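Local coordinates for cobalamin biosynthesis protein CobN (Mycobacterium tuberculosis, PDB 7C6O), which serves as the large, catalytic subunit of cobaltochelatase, the enzyme that inserts cobalt into a corrin ring during cobalamin biosynthesis, at residues D51-R56 with A202-Y207; S58-R63 with N148-H153; N593-G598 with A890-G895; E597-K602 with R840-V845. All blocks are in the same frame, centred on the assembly; numbering follows the deposited sequence.

Interaction 1: D51-R56 with A202-Y207; sequences DLISAR and AGNTGY
S54 and A202 bring two backbones close, their CA atoms 4.3 Å apart, where helix 49-58 passes the end of helix 197-202. I53 does much of the packing. Its CG2 branch, anti to the backbone N, lies 3.6 Å from A202 CB, and the same methyl sits 3.4 Å from A202 O. On the next residue of the helix, S54 OG rests 3.4 Å from A202 CA, but its one proton is shared between L201 O and T50 O. S57 OG, one turn further along, likewise serves A202 O and I53 O with a single proton. Helix 49-58 makes the beta-alpha-beta crossover between strands 42-46 and 62-65 of a parallel sheet, whereas helix 197-202 follows strand 190-196 of a different, mixed sheet, so two alpha/beta units abut here. G203 ends helix 197-202 in a Schellman motif with positive phi (85°), and N204 then forms an inverse gamma turn. The N204 side chain is modelled in two conformers, which makes its contacts tentative: in one, ND2 packs against I53 CG2 and OD1 lies at the edge of the R56 guanidinium, 3.8 Å from NH2. R56 NH1 has a firmer partner in its salt bridge to D332.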
loop_
_atom_site.group_PDB
_atom_site.type_symbol
_atom_site.label_atom_id
_atom_site.label_comp_id
_atom_site.label_asym_id
_atom_site.label_seq_id
_atom_site.Cartn_x
_atom_site.Cartn_y
_atom_site.Cartn_z
ATOM N N ASP A 51 4.201 20.494 33.447
ATOM C CA ASP A 51 4.434 21.443 34.536
ATOM C C ASP A 51 5.838 22.027 34.462
ATOM O O ASP A 51 6.025 23.247 34.558
ATOM C CB ASP A 51 4.237 20.758 35.892
ATOM C CG ASP A 51 2.802 20.346 36.148
ATOM O OD1 ASP A 51 1.906 20.756 35.382
ATOM O OD2 ASP A 51 2.575 19.603 37.129
ATOM N N LEU A 52 6.842 21.163 34.296
ATOM C CA LEU A 52 8.227 21.617 34.324
ATOM C C LEU A 52 8.542 22.509 33.130
ATOM O O LEU A 52 9.281 23.492 33.261
ATOM C CB LEU A 52 9.168 20.413 34.364
ATOM C CG LEU A 52 8.828 19.361 35.423
ATOM C CD1 LEU A 52 9.874 18.252 35.460
ATOM C CD2 LEU A 52 8.668 20.000 36.797
ATOM N N ILE A 53 7.986 22.187 31.961
ATOM C CA ILE A 53 8.211 23.019 30.784
ATOM C C ILE A 53 7.499 24.357 30.937
ATOM O O ILE A 53 8.042 25.408 30.575
ATOM C CB ILE A 53 7.770 22.273 29.512
ATOM C CG1 ILE A 53 8.587 20.986 29.348
ATOM C CG2 ILE A 53 7.934 23.159 28.284
ATOM C CD1 ILE A 53 8.126 20.106 28.207
ATOM N N SER A 54 6.280 24.343 31.484
ATOM C CA SER A 54 5.577 25.589 31.776
ATOM C C SER A 54 6.382 26.461 32.729
ATOM O O SER A 54 6.443 27.686 32.563
ATOM C CB SER A 54 4.198 25.294 32.368
ATOM O OG SER A 54 3.353 24.652 31.429
ATOM N N ALA A 55 6.998 25.848 33.742
ATOM C CA ALA A 55 7.844 26.604 34.660
ATOM C C ALA A 55 9.049 27.190 33.937
ATOM O O ALA A 55 9.433 28.339 34.183
ATOM C CB ALA A 55 8.289 25.709 35.817
ATOM N N ARG A 56 9.656 26.412 33.035
ATOM C CA ARG A 56 10.763 26.927 32.236
ATOM C C ARG A 56 10.309 28.077 31.344
ATOM O O ARG A 56 10.988 29.106 31.253
ATOM C CB ARG A 56 11.369 25.803 31.393
ATOM C CG ARG A 56 12.579 26.221 30.568
ATOM C CD ARG A 56 13.129 25.051 29.769
ATOM N NE ARG A 56 12.231 24.655 28.688
ATOM C CZ ARG A 56 12.405 23.582 27.926
ATOM N NH1 ARG A 56 13.446 22.786 28.126
ATOM N NH2 ARG A 56 11.538 23.301 26.962
ATOM N N ALA A 202 2.385 24.193 27.808
ATOM C CA ALA A 202 3.806 24.142 28.122
ATOM C C ALA A 202 4.568 25.341 27.575
ATOM O O ALA A 202 5.666 25.634 28.060
ATOM C CB ALA A 202 4.417 22.851 27.575
ATOM N N GLY A 203 4.014 26.042 26.589
ATOM C CA GLY A 203 4.750 27.087 25.908
ATOM C C GLY A 203 5.632 26.605 24.779
ATOM O O GLY A 203 6.386 27.409 24.219
ATOM N N ASN A 204 5.573 25.317 24.435
ATOM C CA ASN A 204 6.356 24.765 23.327
ATOM C C ASN A 204 5.569 24.921 22.025
ATOM O O ASN A 204 5.076 23.964 21.428
ATOM C CB ASN A 204 6.708 23.307 23.595
ATOM C CG ASN A 204 7.985 23.150 24.398
ATOM O OD1 ASN A 204 8.795 24.073 24.491
ATOM N ND2 ASN A 204 8.178 21.967 24.974
ATOM N N THR A 205 5.454 26.172 21.587
ATOM C CA THR A 205 4.715 26.488 20.371
ATOM C C THR A 205 5.619 26.969 19.245
ATOM O O THR A 205 5.115 27.412 18.207
ATOM C CB THR A 205 3.632 27.531 20.659
ATOM O OG1 THR A 205 4.221 28.692 21.259
ATOM C CG2 THR A 205 2.577 26.955 21.594
ATOM N N GLY A 206 6.940 26.878 19.418
ATOM C CA GLY A 206 7.848 27.336 18.380
ATOM C C GLY A 206 7.670 26.601 17.064
ATOM O O GLY A 206 7.798 27.196 15.990
ATOM N N TYR A 207 7.372 25.300 17.123
ATOM C CA TYR A 207 7.153 24.555 15.885
ATOM C C TYR A 207 5.902 25.037 15.161
ATOM O O TYR A 207 5.854 25.013 13.925
ATOM C CB TYR A 207 7.082 23.048 16.163
ATOM C CG TYR A 207 5.838 22.549 16.880
ATOM C CD1 TYR A 207 4.912 21.746 16.224
ATOM C CD2 TYR A 207 5.602 22.863 18.214
ATOM C CE1 TYR A 207 3.777 21.275 16.875
ATOM C CE2 TYR A 207 4.471 22.397 18.870
ATOM C CZ TYR A 207 3.562 21.606 18.195
ATOM O OH TYR A 207 2.441 21.146 18.849
#

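Interaction 2: S58-R63 with N148-H153; sequences SGKNYR and NLRELH
K60 lies across R150 and H153, joining the turn that leads into strand 62-65, an outer strand of a four-stranded parallel sheet, to helix 146-161, which packs against it. K60 CB lies 3.7 Å from H153 CG. Beyond it, CG touches both H153 CB and R150 O, the bend at chi2 (-65°) turns CD past the imidazole near ND1, and CE meets R150 O at 3.4 Å. At the tip, NZ gives a 2.7 Å hydrogen bond to water 1, which also bonds H153 ND1, so the lysine and the histidine share one water. The imidazole is held from its other nitrogen too: H153 NE2 donates to N61 O at 3.0 Å, approaching from 59° above the carbonyl plane. Its edge meets Y62 in a T-shaped stack, planes at 85°, with H153 CD2 over the centre of the tyrosine face. Nearer the start of the turn, S58 CB packs on the R150 backbone, and R150 NH1 makes a long, bent bond to S58 O, while NH2 is paired with D147. Y62 OH reaches past H153 to the helix backbone, donating to a lone pair of L149 O, in the carbonyl plane, at 2.6 Å.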
loop_
_atom_site.group_PDB
_atom_site.type_symbol
_atom_site.label_atom_id
_atom_site.label_comp_id
_atom_site.label_asym_id
_atom_site.label_seq_id
_atom_site.Cartn_x
_atom_site.Cartn_y
_atom_site.Cartn_z
ATOM N N SER A 58 7.978 30.134 31.888
ATOM C CA SER A 58 7.473 31.281 32.637
ATOM C C SER A 58 8.530 32.362 32.817
ATOM O O SER A 58 8.187 33.536 32.995
ATOM C CB SER A 58 6.962 30.835 34.008
ATOM O OG SER A 58 8.045 30.585 34.889
ATOM N N GLY A 59 9.809 31.995 32.789
ATOM C CA GLY A 59 10.867 32.947 33.038
ATOM C C GLY A 59 11.105 33.264 34.497
ATOM O O GLY A 59 12.033 34.024 34.803
ATOM N N LYS A 60 10.295 32.720 35.403
ATOM C CA LYS A 60 10.530 32.886 36.827
ATOM C C LYS A 60 11.697 32.010 37.277
ATOM O O LYS A 60 12.116 31.080 36.582
ATOM C CB LYS A 60 9.272 32.533 37.624
ATOM C CG LYS A 60 8.150 33.560 37.530
ATOM C CD LYS A 60 8.569 34.875 38.163
ATOM C CE LYS A 60 7.393 35.649 38.720
ATOM N NZ LYS A 60 7.847 36.821 39.526
ATOM N N ASN A 61 12.223 32.320 38.462
ATOM C CA ASN A 61 13.391 31.623 39.001
ATOM C C ASN A 61 12.944 30.287 39.583
ATOM O O ASN A 61 12.776 30.111 40.793
ATOM C CB ASN A 61 14.104 32.474 40.042
ATOM C CG ASN A 61 15.368 31.817 40.554
ATOM O OD1 ASN A 61 15.932 30.943 39.896
ATOM N ND2 ASN A 61 15.818 32.226 41.734
ATOM N N TYR A 62 12.758 29.325 38.688
ATOM C CA TYR A 62 12.375 27.969 39.043
ATOM C C TYR A 62 13.546 27.016 38.855
ATOM O O TYR A 62 14.361 27.188 37.944
ATOM C CB TYR A 62 11.222 27.465 38.164
ATOM C CG TYR A 62 9.811 27.829 38.574
ATOM C CD1 TYR A 62 9.188 27.191 39.638
ATOM C CD2 TYR A 62 9.074 28.754 37.844
ATOM C CE1 TYR A 62 7.885 27.498 39.994
ATOM C CE2 TYR A 62 7.770 29.067 38.190
ATOM C CZ TYR A 62 7.180 28.434 39.265
ATOM O OH TYR A 62 5.882 28.740 39.611
ATOM N N ARG A 63 13.636 26.031 39.739
ATOM C CA ARG A 63 14.343 24.789 39.472
ATOM C C ARG A 63 13.302 23.691 39.296
ATOM O O ARG A 63 12.233 23.731 39.911
ATOM C CB ARG A 63 15.304 24.417 40.605
ATOM C CG ARG A 63 16.297 25.498 40.985
ATOM C CD ARG A 63 17.312 25.763 39.889
ATOM N NE ARG A 63 18.236 26.823 40.281
ATOM C CZ ARG A 63 18.005 28.118 40.093
ATOM N NH1 ARG A 63 16.883 28.515 39.510
ATOM N NH2 ARG A 63 18.898 29.016 40.486
ATOM N N ASN A 148 -0.087 30.759 34.518
ATOM C CA ASN A 148 -0.316 30.299 35.886
ATOM C C ASN A 148 0.986 29.918 36.579
ATOM O O ASN A 148 1.138 30.149 37.784
ATOM C CB ASN A 148 -1.293 29.123 35.890
ATOM C CG ASN A 148 -2.729 29.568 35.741
ATOM O OD1 ASN A 148 -3.115 30.628 36.238
ATOM N ND2 ASN A 148 -3.532 28.766 35.051
ATOM N N LEU A 149 1.934 29.329 35.845
ATOM C CA LEU A 149 3.216 28.999 36.457
ATOM C C LEU A 149 3.994 30.254 36.833
ATOM O O LEU A 149 4.703 30.262 37.845
ATOM C CB LEU A 149 4.045 28.117 35.522
ATOM C CG LEU A 149 3.992 26.605 35.777
ATOM C CD1 LEU A 149 4.621 26.262 37.120
ATOM C CD2 LEU A 149 2.561 26.084 35.702
ATOM N N ARG A 150 3.860 31.322 36.045
ATOM C CA ARG A 150 4.529 32.573 36.383
ATOM C C ARG A 150 3.912 33.205 37.625
ATOM O O ARG A 150 4.627 33.625 38.545
ATOM C CB ARG A 150 4.473 33.536 35.195
ATOM C CG ARG A 150 5.062 34.909 35.485
ATOM C CD ARG A 150 5.127 35.780 34.236
ATOM N NE ARG A 150 4.017 35.522 33.324
ATOM C CZ ARG A 150 4.146 34.937 32.136
ATOM N NH1 ARG A 150 5.342 34.556 31.708
ATOM N NH2 ARG A 150 3.079 34.739 31.376
ATOM N N GLU A 151 2.579 33.267 37.679
ATOM C CA GLU A 151 1.921 33.853 38.843
ATOM C C GLU A 151 2.062 32.967 40.074
ATOM O O GLU A 151 2.115 33.482 41.196
ATOM C CB GLU A 151 0.445 34.121 38.541
ATOM C CG GLU A 151 0.224 35.082 37.380
ATOM C CD GLU A 151 0.888 36.429 37.601
ATOM O OE1 GLU A 151 0.685 37.027 38.680
ATOM O OE2 GLU A 151 1.624 36.884 36.698
ATOM N N LEU A 152 2.132 31.643 39.890
ATOM C CA LEU A 152 2.334 30.750 41.028
ATOM C C LEU A 152 3.617 31.086 41.773
ATOM O O LEU A 152 3.638 31.115 43.010
ATOM C CB LEU A 152 2.363 29.292 40.567
ATOM C CG LEU A 152 2.728 28.272 41.653
ATOM C CD1 LEU A 152 1.649 28.199 42.740
ATOM C CD2 LEU A 152 2.983 26.900 41.041
ATOM N N HIS A 153 4.698 31.341 41.034
ATOM C CA HIS A 153 5.965 31.690 41.665
ATOM C C HIS A 153 5.814 32.932 42.535
ATOM O O HIS A 153 6.273 32.961 43.683
ATOM C CB HIS A 153 7.035 31.905 40.594
ATOM C CG HIS A 153 8.421 32.038 41.139
ATOM N ND1 HIS A 153 8.829 33.129 41.876
ATOM C CD2 HIS A 153 9.498 31.222 41.047
ATOM C CE1 HIS A 153 10.097 32.976 42.219
ATOM N NE2 HIS A 153 10.526 31.828 41.728
HETATM O O HOH W 1 8.217 35.805 42.026
#

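Interaction 3: N593-G598 with A890-G895; sequences NDPGEG and AMRTAG
P595 and M891 form the tight apolar side of this contact, sliding past each other in opposite directions with P595 CG 3.5 Å from M891 CB. M891 extends beyond CG, which carries SD to the first helical turn, 3.7 Å from G596 CA. The proline also crosses R892 at about a right angle, its CD 3.8 Å from R892 CG. Helix 595-604 is the crossover between the parallel strands 586-591 and 608-612, whereas helix 887-893 follows strand 880-885 of another sheet; the start of one helix thus meets the end of the other. D594 holds the N-cap position but makes no capping bond, and OD1 turns instead to R892. The arginine, extended from CG to NE, points NE almost straight at N593 O, 2.7 Å away with an N-H...O angle of 169°. R892 NH2 forms a 2.8 Å salt bridge to D594 OD1, which lies in the guanidinium plane, while NH2 sits 41° out of the carboxylate plane and adds a weak bond to N593 O. Packing is looser toward partly exposed E597: no direct bond links it to R892, and water 2 spans the gap, accepting from R892 NH2 at 2.9 Å and donating to E597 OE2 at 3.1 Å.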
loop_
_atom_site.group_PDB
_atom_site.type_symbol
_atom_site.label_atom_id
_atom_site.label_comp_id
_atom_site.label_asym_id
_atom_site.label_seq_id
_atom_site.Cartn_x
_atom_site.Cartn_y
_atom_site.Cartn_z
ATOM N N ASN A 593 -8.754 -2.656 -5.326
ATOM C CA ASN A 593 -8.173 -3.859 -4.743
ATOM C C ASN A 593 -6.653 -3.903 -4.868
ATOM O O ASN A 593 -6.059 -4.979 -4.748
ATOM C CB ASN A 593 -8.796 -5.115 -5.357
ATOM C CG ASN A 593 -8.415 -5.314 -6.807
ATOM O OD1 ASN A 593 -8.927 -4.630 -7.690
ATOM N ND2 ASN A 593 -7.531 -6.270 -7.065
ATOM N N ASP A 594 -6.006 -2.754 -5.075
ATOM C CA ASP A 594 -4.548 -2.637 -5.023
ATOM C C ASP A 594 -4.162 -1.667 -3.907
ATOM O O ASP A 594 -3.604 -0.591 -4.167
ATOM C CB ASP A 594 -3.975 -2.181 -6.364
ATOM C CG ASP A 594 -4.007 -3.276 -7.416
ATOM O OD1 ASP A 594 -4.402 -4.417 -7.089
ATOM O OD2 ASP A 594 -3.634 -2.996 -8.574
ATOM N N PRO A 595 -4.431 -2.027 -2.645
ATOM C CA PRO A 595 -4.205 -1.066 -1.550
ATOM C C PRO A 595 -2.751 -0.676 -1.356
ATOM O O PRO A 595 -2.468 0.491 -1.057
ATOM C CB PRO A 595 -4.757 -1.805 -0.324
ATOM C CG PRO A 595 -4.674 -3.248 -0.685
ATOM C CD PRO A 595 -4.952 -3.313 -2.150
ATOM N N GLY A 596 -1.818 -1.618 -1.504
ATOM C CA GLY A 596 -0.423 -1.306 -1.231
ATOM C C GLY A 596 0.140 -0.269 -2.183
ATOM O O GLY A 596 0.790 0.695 -1.767
ATOM N N GLU A 597 -0.112 -0.448 -3.479
ATOM C CA GLU A 597 0.431 0.483 -4.459
ATOM C C GLU A 597 -0.217 1.859 -4.333
ATOM O O GLU A 597 0.455 2.884 -4.490
ATOM C CB GLU A 597 0.253 -0.086 -5.865
ATOM C CG GLU A 597 0.921 -1.448 -6.067
ATOM C CD GLU A 597 0.032 -2.621 -5.666
ATOM O OE1 GLU A 597 -0.946 -2.416 -4.914
ATOM O OE2 GLU A 597 0.310 -3.757 -6.112
ATOM N N GLY A 598 -1.519 1.905 -4.039
ATOM C CA GLY A 598 -2.164 3.190 -3.819
ATOM C C GLY A 598 -1.640 3.886 -2.580
ATOM O O GLY A 598 -1.458 5.108 -2.570
ATOM N N ALA A 890 -0.796 -8.112 2.339
ATOM C CA ALA A 890 -1.149 -7.987 3.748
ATOM C C ALA A 890 -2.349 -7.071 3.937
ATOM O O ALA A 890 -3.158 -7.286 4.846
ATOM C CB ALA A 890 0.046 -7.473 4.550
ATOM N N MET A 891 -2.495 -6.060 3.082
ATOM C CA MET A 891 -3.634 -5.157 3.195
ATOM C C MET A 891 -4.912 -5.768 2.632
ATOM O O MET A 891 -6.006 -5.437 3.100
ATOM C CB MET A 891 -3.321 -3.839 2.492
ATOM C CG MET A 891 -2.188 -3.058 3.133
ATOM S SD MET A 891 -1.761 -1.596 2.178
ATOM C CE MET A 891 -0.697 -0.739 3.341
ATOM N N ARG A 892 -4.798 -6.650 1.632
ATOM C CA ARG A 892 -5.979 -7.309 1.081
ATOM C C ARG A 892 -6.534 -8.367 2.028
ATOM O O ARG A 892 -7.750 -8.599 2.056
ATOM C CB ARG A 892 -5.651 -7.975 -0.258
ATOM C CG ARG A 892 -5.334 -7.056 -1.430
ATOM C CD ARG A 892 -5.121 -7.906 -2.692
ATOM N NE ARG A 892 -4.731 -7.121 -3.857
ATOM C CZ ARG A 892 -3.664 -7.370 -4.609
ATOM N NH1 ARG A 892 -2.873 -8.400 -4.334
ATOM N NH2 ARG A 892 -3.398 -6.596 -5.650
ATOM N N THR A 893 -5.664 -9.034 2.788
ATOM C CA THR A 893 -6.040 -10.207 3.562
ATOM C C THR A 893 -5.926 -10.024 5.067
ATOM O O THR A 893 -6.322 -10.934 5.809
ATOM C CB THR A 893 -5.165 -11.407 3.170
ATOM O OG1 THR A 893 -3.823 -11.168 3.609
ATOM C CG2 THR A 893 -5.166 -11.607 1.661
ATOM N N ALA A 894 -5.392 -8.896 5.533
ATOM C CA ALA A 894 -5.038 -8.667 6.932
ATOM C C ALA A 894 -3.940 -9.614 7.413
ATOM O O ALA A 894 -3.820 -9.866 8.616
ATOM C CB ALA A 894 -6.264 -8.746 7.854
ATOM N N GLY A 895 -3.137 -10.154 6.493
ATOM C CA GLY A 895 -1.881 -10.780 6.865
ATOM C C GLY A 895 -1.737 -12.278 6.662
ATOM O O GLY A 895 -1.050 -12.935 7.450
HETATM O O HOH W 2 -0.983 -6.299 -7.266
#

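Interaction 4: E597-K602 with R840-V845; sequences EGTQAK and RNFYSV
K602 comes from helix 595-604 to meet N841 from the opposite direction, and its ammonium is the hub of the contact. Bends at chi3 (71°) and chi4 (75°) curl the chain so that NZ faces the 840-845 loop. There it donates to N841 OD1 at 2.7 Å, from 49° above the amide plane, and to F842 O at 3.1 Å. Water 4 accepts from NZ at 2.8 Å and from N841 ND2 at 3.2 Å, tying the amide's other end to the lysine. Water 5 accepts from NZ at 2.7 Å and can donate to N841 O, one of several acceptors competing for its protons. The contact joins helix 595-604, the crossover between strands 586-591 and 608-612, to the loop between helices 807-815 and 853-874. The F842 ring fits against the helix where it has no side chain, CZ 3.9 Å from G598 CA, and also touches L609 and D611 of strand 608-612. T599 OG1 is bonded to P595 O of its own helix and receives water 3, which also bonds S844 OG; the hydroxyls are too far apart to hydrogen-bond directly. With three protons for four neutral oxygens, NZ must share; their dipoles probably stabilise the buried ammonium.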
loop_
_atom_site.group_PDB
_atom_site.type_symbol
_atom_site.label_atom_id
_atom_site.label_comp_id
_atom_site.label_asym_id
_atom_site.label_seq_id
_atom_site.Cartn_x
_atom_site.Cartn_y
_atom_site.Cartn_z
ATOM N N GLU A 597 -0.112 -0.448 -3.479
ATOM C CA GLU A 597 0.431 0.483 -4.459
ATOM C C GLU A 597 -0.217 1.859 -4.333
ATOM O O GLU A 597 0.455 2.884 -4.490
ATOM C CB GLU A 597 0.253 -0.086 -5.865
ATOM C CG GLU A 597 0.921 -1.448 -6.067
ATOM C CD GLU A 597 0.032 -2.621 -5.666
ATOM O OE1 GLU A 597 -0.946 -2.416 -4.914
ATOM O OE2 GLU A 597 0.310 -3.757 -6.112
ATOM N N GLY A 598 -1.519 1.905 -4.039
ATOM C CA GLY A 598 -2.164 3.190 -3.819
ATOM C C GLY A 598 -1.640 3.886 -2.580
ATOM O O GLY A 598 -1.458 5.108 -2.570
ATOM N N THR A 599 -1.384 3.115 -1.523
ATOM C CA THR A 599 -0.872 3.679 -0.280
ATOM C C THR A 599 0.501 4.313 -0.480
ATOM O O THR A 599 0.812 5.345 0.129
ATOM C CB THR A 599 -0.821 2.584 0.788
ATOM O OG1 THR A 599 -2.150 2.113 1.044
ATOM C CG2 THR A 599 -0.223 3.104 2.073
ATOM N N GLN A 600 1.332 3.720 -1.340
ATOM C CA GLN A 600 2.656 4.285 -1.579
ATOM C C GLN A 600 2.553 5.672 -2.200
ATOM O O GLN A 600 3.331 6.571 -1.860
ATOM C CB GLN A 600 3.481 3.354 -2.471
ATOM C CG GLN A 600 4.974 3.701 -2.528
ATOM C CD GLN A 600 5.707 3.415 -1.220
ATOM O OE1 GLN A 600 5.296 3.860 -0.147
ATOM N NE2 GLN A 600 6.803 2.674 -1.309
ATOM N N ALA A 601 1.591 5.867 -3.103
ATOM C CA ALA A 601 1.368 7.195 -3.660
ATOM C C ALA A 601 0.854 8.158 -2.596
ATOM O O ALA A 601 1.239 9.333 -2.580
ATOM C CB ALA A 601 0.393 7.114 -4.834
ATOM N N LYS A 602 -0.014 7.678 -1.699
ATOM C CA LYS A 602 -0.517 8.525 -0.618
ATOM C C LYS A 602 0.614 9.038 0.261
ATOM O O LYS A 602 0.591 10.191 0.708
ATOM C CB LYS A 602 -1.521 7.754 0.244
ATOM C CG LYS A 602 -2.825 7.379 -0.442
ATOM C CD LYS A 602 -3.629 6.406 0.420
ATOM C CE LYS A 602 -4.201 7.072 1.666
ATOM N NZ LYS A 602 -5.378 7.933 1.350
ATOM N N ARG A 840 -13.479 6.906 -3.594
ATOM C CA ARG A 840 -13.018 7.327 -2.281
ATOM C C ARG A 840 -11.496 7.257 -2.198
ATOM O O ARG A 840 -10.842 6.500 -2.921
ATOM C CB ARG A 840 -13.650 6.461 -1.178
ATOM C CG ARG A 840 -15.170 6.542 -1.133
ATOM C CD ARG A 840 -15.749 5.771 0.048
ATOM N NE ARG A 840 -15.629 4.325 -0.123
ATOM C CZ ARG A 840 -16.081 3.428 0.749
ATOM N NH1 ARG A 840 -16.686 3.821 1.863
ATOM N NH2 ARG A 840 -15.925 2.134 0.509
ATOM N N ASN A 841 -10.937 8.067 -1.299
ATOM C CA ASN A 841 -9.496 8.089 -1.040
ATOM C C ASN A 841 -9.201 7.032 0.017
ATOM O O ASN A 841 -9.220 7.307 1.217
ATOM C CB ASN A 841 -9.067 9.483 -0.596
ATOM C CG ASN A 841 -7.580 9.580 -0.326
ATOM O OD1 ASN A 841 -6.804 8.722 -0.747
ATOM N ND2 ASN A 841 -7.174 10.633 0.378
ATOM N N PHE A 842 -8.909 5.808 -0.424
ATOM C CA PHE A 842 -9.028 4.689 0.500
ATOM C C PHE A 842 -7.905 4.674 1.539
ATOM O O PHE A 842 -6.830 5.250 1.356
ATOM C CB PHE A 842 -9.107 3.338 -0.243
ATOM C CG PHE A 842 -7.899 2.975 -1.102
ATOM C CD1 PHE A 842 -6.624 2.855 -0.567
ATOM C CD2 PHE A 842 -8.081 2.645 -2.438
ATOM C CE1 PHE A 842 -5.547 2.482 -1.362
ATOM C CE2 PHE A 842 -7.011 2.265 -3.237
ATOM C CZ PHE A 842 -5.746 2.185 -2.702
ATOM N N TYR A 843 -8.197 4.024 2.664
ATOM C CA TYR A 843 -7.207 3.628 3.651
ATOM C C TYR A 843 -7.065 2.110 3.613
ATOM O O TYR A 843 -7.746 1.421 2.849
ATOM C CB TYR A 843 -7.593 4.131 5.046
ATOM C CG TYR A 843 -8.957 3.693 5.539
ATOM C CD1 TYR A 843 -9.125 2.477 6.197
ATOM C CD2 TYR A 843 -10.073 4.505 5.375
ATOM C CE1 TYR A 843 -10.367 2.078 6.662
ATOM C CE2 TYR A 843 -11.319 4.115 5.841
ATOM C CZ TYR A 843 -11.459 2.902 6.485
ATOM O OH TYR A 843 -12.696 2.509 6.950
ATOM N N SER A 844 -6.165 1.577 4.442
ATOM C CA SER A 844 -5.883 0.151 4.400
ATOM C C SER A 844 -6.145 -0.444 5.775
ATOM O O SER A 844 -7.308 -0.660 6.145
ATOM C CB SER A 844 -4.460 -0.107 3.891
ATOM O OG SER A 844 -3.499 0.615 4.641
ATOM N N VAL A 845 -5.104 -0.736 6.556
ATOM C CA VAL A 845 -5.241 -1.528 7.771
ATOM C C VAL A 845 -4.447 -0.890 8.901
ATOM O O VAL A 845 -3.558 -0.063 8.684
ATOM C CB VAL A 845 -4.770 -2.986 7.558
ATOM C CG1 VAL A 845 -5.613 -3.671 6.493
ATOM C CG2 VAL A 845 -3.291 -3.024 7.188
HETATM O O HOH W 3 -3.516 2.957 3.372
HETATM O O HOH W 4 -4.333 10.453 1.789
HETATM O O HOH W 5 -7.350 8.126 3.234
#

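How the interactions relate
Interactions 3 and 4 lie near the centre of the chain, with centres about 9 Å apart, and start from the same helix, 595-604: its first turn meets helix 887-893, the next turns a loop. They touch where M891 CE packs 3.4 Å from S844 OG. Interactions 1 and 2 are also buried but lie far out, in the N-terminal part, with centres about 12 Å apart; interaction 2 is nested in the loop closed by interaction 1, and L149 packs on S54 and A55 to join them. Chemistry differs: small apolar groups dominate interaction 1, aromatic stacking and backbone-directed bonds interaction 2, an arginine salt bridge interaction 3, and a hydrated lysine interaction 4.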